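Local coordinates for xylose isomerase domain protein TIM barrel (Planctomyces limnophilus, PDB 3TVA) that binds a magnesium ion in a xylose isomerase-like TIM barrel and is probably an isomerase, though its substrate is not established, at residues P9-I13 with R284-C290; L167-E172 with K202-Y206; C212-L216 with W227-V231. One frame throughout, in Å; residues are numbered along the deposited sequence. Where two conformers were deposited one is given.

Contact 1: residues P9-I13 with R284-C290; sequences PYWPI and RKKIANC
Arg284 and Trp11 make the polar bond of this contact, which joins the segment leading into the first barrel strand to the end of the last helix. NH1 of Arg284 donates to O of Trp11 over 3.0 Å, nearly straight at 164°; the acceptor lies in the guanidinium plane, whereas the donor sits above the plane of the carbonyl rather than on a lone pair. A water also takes a hydrogen from NH1 and accepts one from Ile13 N, so it carries the polar link on to Ile13.

Apolar packing surrounds this bond. The Arg284 chain is extended as far as CD and then bends (chi3 67°), laying its methylenes past the Trp11 side chain, with CD 3.7 Å from Trp11 CB and CG at the edge of the indole. CD1 of Ile13 lies over one face of the guanidinium. The methyl of Ala288 lies against the indole, 4.0 Å from Trp11 CE3, and Ile287 CG2 reaches Trp11 CH2 at 3.9 Å.

A sulfur contact closes the outer end: SG of Cys290, in a poorly ordered terminal residue, stands 3.6 Å from Tyr10 O and obliquely to the Tyr10 ring, whose edge meets O of Ala288.

Helix 240-249 and the residues after it cover one side. Trp248 meets both Trp11 and Tyr10 edge-to-face, and Trp11 NE1 bonds to Tyr252 O. Beyond Pro12 the chain enters strand 13-18, parallel to strand 256-258, so the two ends of the chain meet where the first and last barrel strands close the barrel.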
loop_
_atom_site.group_PDB
_atom_site.type_symbol
_atom_site.label_atom_id
_atom_site.label_comp_id
_atom_site.label_asym_id
_atom_site.label_seq_id
_atom_site.Cartn_x
_atom_site.Cartn_y
_atom_site.Cartn_z
ATOM N N PRO A 9 10.303 14.398 -13.010
ATOM C CA PRO A 9 9.578 13.587 -13.999
ATOM C C PRO A 9 8.332 12.957 -13.396
ATOM O O PRO A 9 8.374 12.447 -12.279
ATOM C CB PRO A 9 10.589 12.502 -14.389
ATOM C CG PRO A 9 11.575 12.462 -13.270
ATOM C CD PRO A 9 11.643 13.858 -12.723
ATOM N N TYR A 10 7.233 13.005 -14.137
ATOM C CA TYR A 10 5.956 12.514 -13.648
ATOM C C TYR A 10 5.954 11.014 -13.652
ATOM O O TYR A 10 6.576 10.390 -14.522
ATOM C CB TYR A 10 4.827 12.955 -14.573
ATOM C CG TYR A 10 4.792 14.427 -14.855
ATOM C CD1 TYR A 10 4.470 14.901 -16.123
ATOM C CD2 TYR A 10 5.063 15.351 -13.846
ATOM C CE1 TYR A 10 4.425 16.267 -16.384
ATOM C CE2 TYR A 10 5.024 16.708 -14.092
ATOM C CZ TYR A 10 4.702 17.164 -15.362
ATOM O OH TYR A 10 4.665 18.519 -15.600
ATOM N N TRP A 11 5.212 10.440 -12.713
ATOM C CA TRP A 11 4.907 9.014 -12.739
ATOM C C TRP A 11 6.131 8.106 -12.916
ATOM O O TRP A 11 6.106 7.219 -13.760
ATOM C CB TRP A 11 3.886 8.731 -13.855
ATOM C CG TRP A 11 2.488 9.189 -13.531
ATOM C CD1 TRP A 11 2.070 9.812 -12.385
ATOM C CD2 TRP A 11 1.325 9.042 -14.355
ATOM N NE1 TRP A 11 0.720 10.069 -12.451
ATOM C CE2 TRP A 11 0.237 9.596 -13.644
ATOM C CE3 TRP A 11 1.095 8.486 -15.619
ATOM C CZ2 TRP A 11 -1.058 9.617 -14.157
ATOM C CZ3 TRP A 11 -0.190 8.517 -16.135
ATOM C CH2 TRP A 11 -1.252 9.083 -15.405
ATOM N N PRO A 12 7.199 8.312 -12.116
ATOM C CA PRO A 12 8.271 7.310 -12.221
ATOM C C PRO A 12 7.689 5.958 -11.833
ATOM O O PRO A 12 6.826 5.898 -10.965
ATOM C CB PRO A 12 9.297 7.768 -11.176
ATOM C CG PRO A 12 8.483 8.532 -10.152
ATOM C CD PRO A 12 7.396 9.223 -10.972
ATOM N N ILE A 13 8.081 4.903 -12.526
ATOM C CA ILE A 13 7.548 3.583 -12.218
ATOM C C ILE A 13 8.303 2.944 -11.046
ATOM O O ILE A 13 9.484 3.218 -10.828
ATOM C CB ILE A 13 7.452 2.700 -13.484
ATOM C CG1 ILE A 13 6.213 3.123 -14.282
ATOM C CG2 ILE A 13 7.324 1.224 -13.136
ATOM C CD1 ILE A 13 6.500 3.619 -15.644
ATOM N N ARG A 284 1.808 5.990 -19.655
ATOM C CA ARG A 284 2.446 7.222 -19.210
ATOM C C ARG A 284 2.792 8.112 -20.392
ATOM O O ARG A 284 2.572 9.315 -20.346
ATOM C CB ARG A 284 3.718 6.938 -18.405
ATOM C CG ARG A 284 4.391 8.199 -17.849
ATOM C CD ARG A 284 5.605 7.831 -16.993
ATOM N NE ARG A 284 6.664 7.254 -17.819
ATOM C CZ ARG A 284 7.744 6.634 -17.347
ATOM N NH1 ARG A 284 7.916 6.497 -16.033
ATOM N NH2 ARG A 284 8.658 6.149 -18.191
ATOM N N LYS A 285 3.341 7.517 -21.448
ATOM C CA LYS A 285 3.726 8.278 -22.630
ATOM C C LYS A 285 2.508 8.921 -23.293
ATOM O O LYS A 285 2.568 10.052 -23.776
ATOM C CB LYS A 285 4.447 7.376 -23.634
ATOM C CG LYS A 285 4.880 8.082 -24.910
ATOM C CD LYS A 285 5.604 7.106 -25.830
ATOM C CE LYS A 285 5.722 7.642 -27.254
ATOM N NZ LYS A 285 6.645 8.804 -27.344
ATOM N N LYS A 286 1.402 8.189 -23.314
ATOM C CA LYS A 286 0.157 8.702 -23.866
ATOM C C LYS A 286 -0.464 9.796 -22.990
ATOM O O LYS A 286 -0.823 10.863 -23.483
ATOM C CB LYS A 286 -0.839 7.556 -24.045
ATOM C CG LYS A 286 -2.150 7.965 -24.693
ATOM C CD LYS A 286 -3.161 6.831 -24.631
ATOM C CE LYS A 286 -4.470 7.231 -25.320
ATOM N NZ LYS A 286 -5.413 6.079 -25.431
ATOM N N ILE A 287 -0.638 9.501 -21.702
ATOM C CA ILE A 287 -1.337 10.411 -20.792
ATOM C C ILE A 287 -0.501 11.559 -20.211
ATOM O O ILE A 287 -0.940 12.708 -20.192
ATOM C CB ILE A 287 -1.963 9.623 -19.631
ATOM C CG1 ILE A 287 -2.892 8.537 -20.175
ATOM C CG2 ILE A 287 -2.717 10.542 -18.676
ATOM C CD1 ILE A 287 -3.280 7.502 -19.110
ATOM N N ALA A 288 0.705 11.246 -19.745
ATOM C CA ALA A 288 1.542 12.239 -19.078
ATOM C C ALA A 288 2.562 12.867 -20.020
ATOM O O ALA A 288 3.279 13.791 -19.634
ATOM C CB ALA A 288 2.240 11.618 -17.870
ATOM N N ASN A 289 2.593 12.368 -21.259
ATOM C CA ASN A 289 3.558 12.772 -22.291
ATOM C C ASN A 289 5.032 12.511 -21.946
ATOM O O ASN A 289 5.933 13.179 -22.461
ATOM C CB ASN A 289 3.328 14.221 -22.735
ATOM C CG ASN A 289 2.129 14.363 -23.651
ATOM O OD1 ASN A 289 0.979 14.308 -23.207
ATOM N ND2 ASN A 289 2.391 14.546 -24.943
ATOM N N CYS A 290 5.265 11.524 -21.086
ATOM C CA CYS A 290 6.616 11.070 -20.767
ATOM C C CYS A 290 6.624 9.568 -20.489
ATOM O O CYS A 290 7.660 8.915 -20.582
ATOM C CB CYS A 290 7.182 11.831 -19.563
ATOM S SG CYS A 290 6.369 11.459 -17.982
HETATM O O HOH W 1 10.375 5.349 -14.749
#

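Contact 2: residues L167-E172 with K202-Y206; sequences LLEFIE and KVARY
Ile171 sets its CG2 methyl squarely over the Tyr206 ring, 3.6 Å from the centroid and only 9° off the ring normal, a CH-pi contact at the heart of the packing between helix 164-174 and the 3-10 turn 204-206 after helix 196-203. That branch lies anti to the backbone N of Ile171, while CD1 reaches along the ring toward CD2 and CG. Leu168 comes to the same ring from its edge: its CD2 lies in the ring plane, 3.5 Å from Tyr206 CE2. Leu168 also meets Val203, CG to CG1 at 4.0 Å, and its CD1 faces the backbone O of Lys202. A methyl over the face and a methyl at the edge thus restrict how the phenol can turn.

Toward solvent, polar links replace the close packing; one is short, the other weak. The phenol OH of Tyr206 donates to OE2 of Glu172 over 2.8 Å, approaching from above the carboxylate plane. Glu172 OE2 also forms a salt bridge with Arg205 NH2 at 3.4 Å, but as a hydrogen bond this is weak, bent to 130°, and the two flat groups are turned 48° apart. Glu172 was modelled in two conformers, so its links describe one of them. Arg205 folds back over Tyr206, placing its CG above the face opposite Ile171.

Beneath the contact runs strand 179-183, whose Ile181 touches Leu167, Ile171, Val203 and Tyr206; the backbone of Tyr206 also bonds to that of Ile181. Two neighbouring helices of the barrel's outer layer therefore meet over the strand that lies between them in sequence.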
loop_
_atom_site.group_PDB
_atom_site.type_symbol
_atom_site.label_atom_id
_atom_site.label_comp_id
_atom_site.label_asym_id
_atom_site.label_seq_id
_atom_site.Cartn_x
_atom_site.Cartn_y
_atom_site.Cartn_z
ATOM N N LEU A 167 -14.215 5.381 4.847
ATOM C CA LEU A 167 -12.809 5.767 4.908
ATOM C C LEU A 167 -12.642 7.287 5.052
ATOM O O LEU A 167 -11.826 7.765 5.841
ATOM C CB LEU A 167 -12.077 5.292 3.655
ATOM C CG LEU A 167 -10.606 5.714 3.537
ATOM C CD1 LEU A 167 -9.770 5.173 4.692
ATOM C CD2 LEU A 167 -10.035 5.244 2.205
ATOM N N LEU A 168 -13.412 8.043 4.284
ATOM C CA LEU A 168 -13.386 9.497 4.394
ATOM C C LEU A 168 -13.794 9.947 5.804
ATOM O O LEU A 168 -13.201 10.862 6.387
ATOM C CB LEU A 168 -14.349 10.122 3.381
ATOM C CG LEU A 168 -13.913 10.226 1.918
ATOM C CD1 LEU A 168 -15.121 10.574 1.031
ATOM C CD2 LEU A 168 -12.812 11.272 1.757
ATOM N N GLU A 169 -14.833 9.313 6.333
ATOM C CA GLU A 169 -15.304 9.607 7.668
ATOM C C GLU A 169 -14.182 9.370 8.704
ATOM O O GLU A 169 -13.977 10.183 9.610
ATOM C CB GLU A 169 -16.520 8.731 7.985
ATOM C CG GLU A 169 -17.213 9.110 9.280
ATOM C CD GLU A 169 -18.275 8.106 9.719
ATOM O OE1 GLU A 169 -18.307 6.971 9.187
ATOM O OE2 GLU A 169 -19.081 8.461 10.603
ATOM N N PHE A 170 -13.447 8.270 8.548
ATOM C CA PHE A 170 -12.374 7.918 9.486
ATOM C C PHE A 170 -11.265 8.942 9.393
ATOM O O PHE A 170 -10.765 9.433 10.411
ATOM C CB PHE A 170 -11.820 6.514 9.185
ATOM C CG PHE A 170 -10.682 6.099 10.079
ATOM C CD1 PHE A 170 -10.891 5.870 11.433
ATOM C CD2 PHE A 170 -9.403 5.912 9.556
ATOM C CE1 PHE A 170 -9.847 5.473 12.271
ATOM C CE2 PHE A 170 -8.351 5.515 10.375
ATOM C CZ PHE A 170 -8.570 5.295 11.739
ATOM N N ILE A 171 -10.873 9.256 8.162
ATOM C CA ILE A 171 -9.804 10.223 7.938
ATOM C C ILE A 171 -10.179 11.583 8.508
ATOM O O ILE A 171 -9.350 12.274 9.103
ATOM C CB ILE A 171 -9.479 10.335 6.435
ATOM C CG1 ILE A 171 -8.735 9.071 5.969
ATOM C CG2 ILE A 171 -8.686 11.605 6.133
ATOM C CD1 ILE A 171 -8.517 9.014 4.464
ATOM N N GLU A 172 -11.441 11.949 8.341
ATOM C CA GLU A 172 -11.940 13.229 8.827
ATOM C C GLU A 172 -11.994 13.269 10.360
ATOM O O GLU A 172 -11.778 14.315 10.974
ATOM C CB GLU A 172 -13.322 13.500 8.238
ATOM C CG GLU A 172 -13.364 14.705 7.340
ATOM C CD GLU A 172 -13.727 14.399 5.896
ATOM O OE1 GLU A 172 -14.875 14.704 5.499
ATOM O OE2 GLU A 172 -12.859 13.888 5.155
ATOM N N LYS A 202 -13.638 10.048 -5.118
ATOM C CA LYS A 202 -14.152 10.510 -3.834
ATOM C C LYS A 202 -13.031 10.847 -2.855
ATOM O O LYS A 202 -13.156 11.784 -2.070
ATOM C CB LYS A 202 -15.060 9.449 -3.207
ATOM C CG LYS A 202 -16.481 9.454 -3.729
ATOM C CD LYS A 202 -17.291 8.347 -3.065
ATOM C CE LYS A 202 -18.779 8.482 -3.346
ATOM N NZ LYS A 202 -19.547 7.313 -2.818
ATOM N N VAL A 203 -11.962 10.052 -2.868
ATOM C CA VAL A 203 -10.882 10.213 -1.884
ATOM C C VAL A 203 -9.686 11.033 -2.364
ATOM O O VAL A 203 -8.660 11.087 -1.680
ATOM C CB VAL A 203 -10.436 8.873 -1.248
ATOM C CG1 VAL A 203 -11.644 8.164 -0.634
ATOM C CG2 VAL A 203 -9.708 7.980 -2.269
ATOM N N ALA A 204 -9.818 11.620 -3.553
ATOM C CA ALA A 204 -8.700 12.202 -4.293
ATOM C C ALA A 204 -7.772 13.089 -3.449
ATOM O O ALA A 204 -6.550 12.982 -3.557
ATOM C CB ALA A 204 -9.239 13.007 -5.498
ATOM N N ARG A 205 -8.344 13.945 -2.604
ATOM C CA ARG A 205 -7.531 14.926 -1.873
ATOM C C ARG A 205 -6.595 14.286 -0.847
ATOM O O ARG A 205 -5.654 14.938 -0.376
ATOM C CB ARG A 205 -8.404 16.008 -1.214
ATOM C CG ARG A 205 -9.298 15.508 -0.067
ATOM C CD ARG A 205 -10.305 16.599 0.307
ATOM N NE ARG A 205 -11.277 16.181 1.327
ATOM C CZ ARG A 205 -12.409 15.540 1.050
ATOM N NH1 ARG A 205 -12.692 15.214 -0.214
ATOM N NH2 ARG A 205 -13.254 15.212 2.022
ATOM N N TYR A 206 -6.867 13.031 -0.470
ATOM C CA TYR A 206 -5.995 12.309 0.462
ATOM C C TYR A 206 -4.989 11.344 -0.174
ATOM O O TYR A 206 -4.214 10.723 0.545
ATOM C CB TYR A 206 -6.829 11.566 1.527
ATOM C CG TYR A 206 -7.796 12.463 2.253
ATOM C CD1 TYR A 206 -7.329 13.529 3.026
ATOM C CD2 TYR A 206 -9.179 12.250 2.181
ATOM C CE1 TYR A 206 -8.205 14.367 3.707
ATOM C CE2 TYR A 206 -10.080 13.090 2.884
ATOM C CZ TYR A 206 -9.573 14.148 3.631
ATOM O OH TYR A 206 -10.423 14.994 4.305
#

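Contact 3: residues C212-L216 with W227-V231; sequences CKDAL and WGQEV
Glu230 extends to the methylenes of Lys213, and its side chain can be followed atom by atom. CG, anti to the backbone N (chi1 -174°), carries the chain past the Asp214 carbonyl: CB is 3.9 Å and CG 3.3 Å from Asp214 O. Next, CD lies 3.6 Å from Lys213 CD, the two side chains crossing at about a right angle. At the tip, OE1 still faces Lys213 CD, while OE2 comes near Lys213 CG. The firm polar partners of OE2 lie elsewhere, in a salt bridge with Arg260 and a bond from the backbone N of Glu261; a water gives it a weaker third link and also joins Asp214 N to Val231 O.

Behind the side chain the strands pair. Leu216 and Gln229 form a hydrogen-bonded pair, Leu216 N to Gln229 O at 2.7 Å and Gln229 N to Leu216 O at 3.0 Å, and Ala215 with Glu230 is the non-hydrogen-bonded pair. On the face of Leu216 and Val231, Leu216 CD1 packs on Val231 CG1 at 3.9 Å.

Lys213 NZ bonds to Asp184, a magnesium ligand. Glu230 meets this lysine along its methylenes, with Lys213 NZ 4.9 Å from Glu230 OE1, so their opposite charges probably attract without touching. Lys213 is thus a second-shell residue of the metal site, and Glu230 lies one layer further out, packing against the lysine chain.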
loop_
_atom_site.group_PDB
_atom_site.type_symbol
_atom_site.label_atom_id
_atom_site.label_comp_id
_atom_site.label_asym_id
_atom_site.label_seq_id
_atom_site.Cartn_x
_atom_site.Cartn_y
_atom_site.Cartn_z
ATOM N N CYS A 212 -0.299 -0.079 -8.499
ATOM C CA CYS A 212 -0.892 -0.546 -9.733
ATOM C C CYS A 212 -0.983 -2.049 -9.642
ATOM O O CYS A 212 0.028 -2.752 -9.695
ATOM C CB CYS A 212 -0.040 -0.145 -10.940
ATOM S SG CYS A 212 -0.063 1.643 -11.196
ATOM N N LYS A 213 -2.214 -2.526 -9.503
ATOM C CA LYS A 213 -2.488 -3.945 -9.344
ATOM C C LYS A 213 -3.863 -4.173 -9.967
ATOM O O LYS A 213 -4.667 -3.241 -10.047
ATOM C CB LYS A 213 -2.487 -4.329 -7.860
ATOM C CG LYS A 213 -2.467 -5.835 -7.642
ATOM C CD LYS A 213 -3.236 -6.257 -6.405
ATOM C CE LYS A 213 -2.536 -5.887 -5.156
ATOM N NZ LYS A 213 -3.483 -5.770 -3.992
ATOM N N ASP A 214 -4.144 -5.393 -10.417
ATOM C CA ASP A 214 -5.412 -5.657 -11.104
ATOM C C ASP A 214 -6.100 -6.891 -10.516
ATOM O O ASP A 214 -5.446 -7.758 -9.929
ATOM C CB ASP A 214 -5.166 -5.848 -12.608
ATOM C CG ASP A 214 -6.362 -5.423 -13.476
ATOM O OD1 ASP A 214 -7.487 -5.248 -12.952
ATOM O OD2 ASP A 214 -6.169 -5.277 -14.702
ATOM N N ALA A 215 -7.419 -6.973 -10.675
ATOM C CA ALA A 215 -8.168 -8.110 -10.148
ATOM C C ALA A 215 -9.482 -8.310 -10.886
ATOM O O ALA A 215 -9.988 -7.389 -11.529
ATOM C CB ALA A 215 -8.428 -7.927 -8.651
ATOM N N LEU A 216 -10.032 -9.516 -10.773
ATOM C CA LEU A 216 -11.350 -9.838 -11.317
ATOM C C LEU A 216 -12.357 -9.871 -10.174
ATOM O O LEU A 216 -12.047 -10.375 -9.090
ATOM C CB LEU A 216 -11.321 -11.210 -12.004
ATOM C CG LEU A 216 -10.407 -11.354 -13.226
ATOM C CD1 LEU A 216 -10.305 -12.832 -13.672
ATOM C CD2 LEU A 216 -10.909 -10.464 -14.390
ATOM N N TRP A 227 -13.148 -14.018 -1.960
ATOM C CA TRP A 227 -12.175 -13.120 -2.567
ATOM C C TRP A 227 -12.436 -13.049 -4.069
ATOM O O TRP A 227 -12.831 -14.041 -4.675
ATOM C CB TRP A 227 -10.759 -13.666 -2.383
ATOM C CG TRP A 227 -10.127 -13.503 -1.012
ATOM C CD1 TRP A 227 -9.651 -14.510 -0.194
ATOM C CD2 TRP A 227 -9.860 -12.271 -0.324
ATOM N NE1 TRP A 227 -9.120 -13.970 0.957
ATOM C CE2 TRP A 227 -9.239 -12.602 0.903
ATOM C CE3 TRP A 227 -10.097 -10.920 -0.622
ATOM C CZ2 TRP A 227 -8.851 -11.631 1.829
ATOM C CZ3 TRP A 227 -9.708 -9.953 0.298
ATOM C CH2 TRP A 227 -9.089 -10.315 1.509
ATOM N N GLY A 228 -12.191 -11.888 -4.674
ATOM C CA GLY A 228 -12.011 -11.841 -6.114
ATOM C C GLY A 228 -10.652 -12.455 -6.445
ATOM O O GLY A 228 -9.999 -13.035 -5.577
ATOM N N GLN A 229 -10.208 -12.331 -7.689
ATOM C CA GLN A 229 -8.963 -12.975 -8.097
ATOM C C GLN A 229 -7.966 -11.958 -8.635
ATOM O O GLN A 229 -8.271 -11.236 -9.579
ATOM C CB GLN A 229 -9.247 -14.023 -9.181
ATOM C CG GLN A 229 -7.999 -14.717 -9.709
ATOM C CD GLN A 229 -8.263 -15.536 -10.972
ATOM O OE1 GLN A 229 -9.392 -15.594 -11.475
ATOM N NE2 GLN A 229 -7.211 -16.171 -11.493
ATOM N N GLU A 230 -6.773 -11.908 -8.057
ATOM C CA GLU A 230 -5.752 -10.998 -8.568
ATOM C C GLU A 230 -5.180 -11.561 -9.862
ATOM O O GLU A 230 -4.955 -12.756 -9.955
ATOM C CB GLU A 230 -4.631 -10.774 -7.548
ATOM C CG GLU A 230 -3.631 -9.717 -8.009
ATOM C CD GLU A 230 -2.361 -9.650 -7.158
ATOM O OE1 GLU A 230 -2.392 -10.074 -5.980
ATOM O OE2 GLU A 230 -1.329 -9.171 -7.683
ATOM N N VAL A 231 -4.972 -10.704 -10.861
ATOM C CA VAL A 231 -4.451 -11.136 -12.156
ATOM C C VAL A 231 -3.395 -10.146 -12.657
ATOM O O VAL A 231 -3.265 -9.052 -12.114
ATOM C CB VAL A 231 -5.580 -11.249 -13.214
ATOM C CG1 VAL A 231 -6.541 -12.372 -12.858
ATOM C CG2 VAL A 231 -6.326 -9.921 -13.338
HETATM O O HOH W 2 -1.975 -7.484 -10.461
#

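How the contacts relate
The three contacts occupy separate parts of one TIM barrel and do not touch. Contact 1 joins the ends of the chain, and contacts 2 and 3 both fall within the loop it closes, one after the other in sequence. Helix 196-203 of contact 2 is followed, after the turn 204-206, by strand 207-216 of contact 3, yet the centres of the two contacts are about 23 Å apart. Contact 3 is nearest the magnesium ion, about 4 Å from the Lys213 side chain; the ion is held by Glu158, Asp184, His211 and Glu259. Leu167 of contact 2 is about 13 Å from it, while Ile13 of contact 1 lies about 11 Å from the side chains of His211 and Glu259.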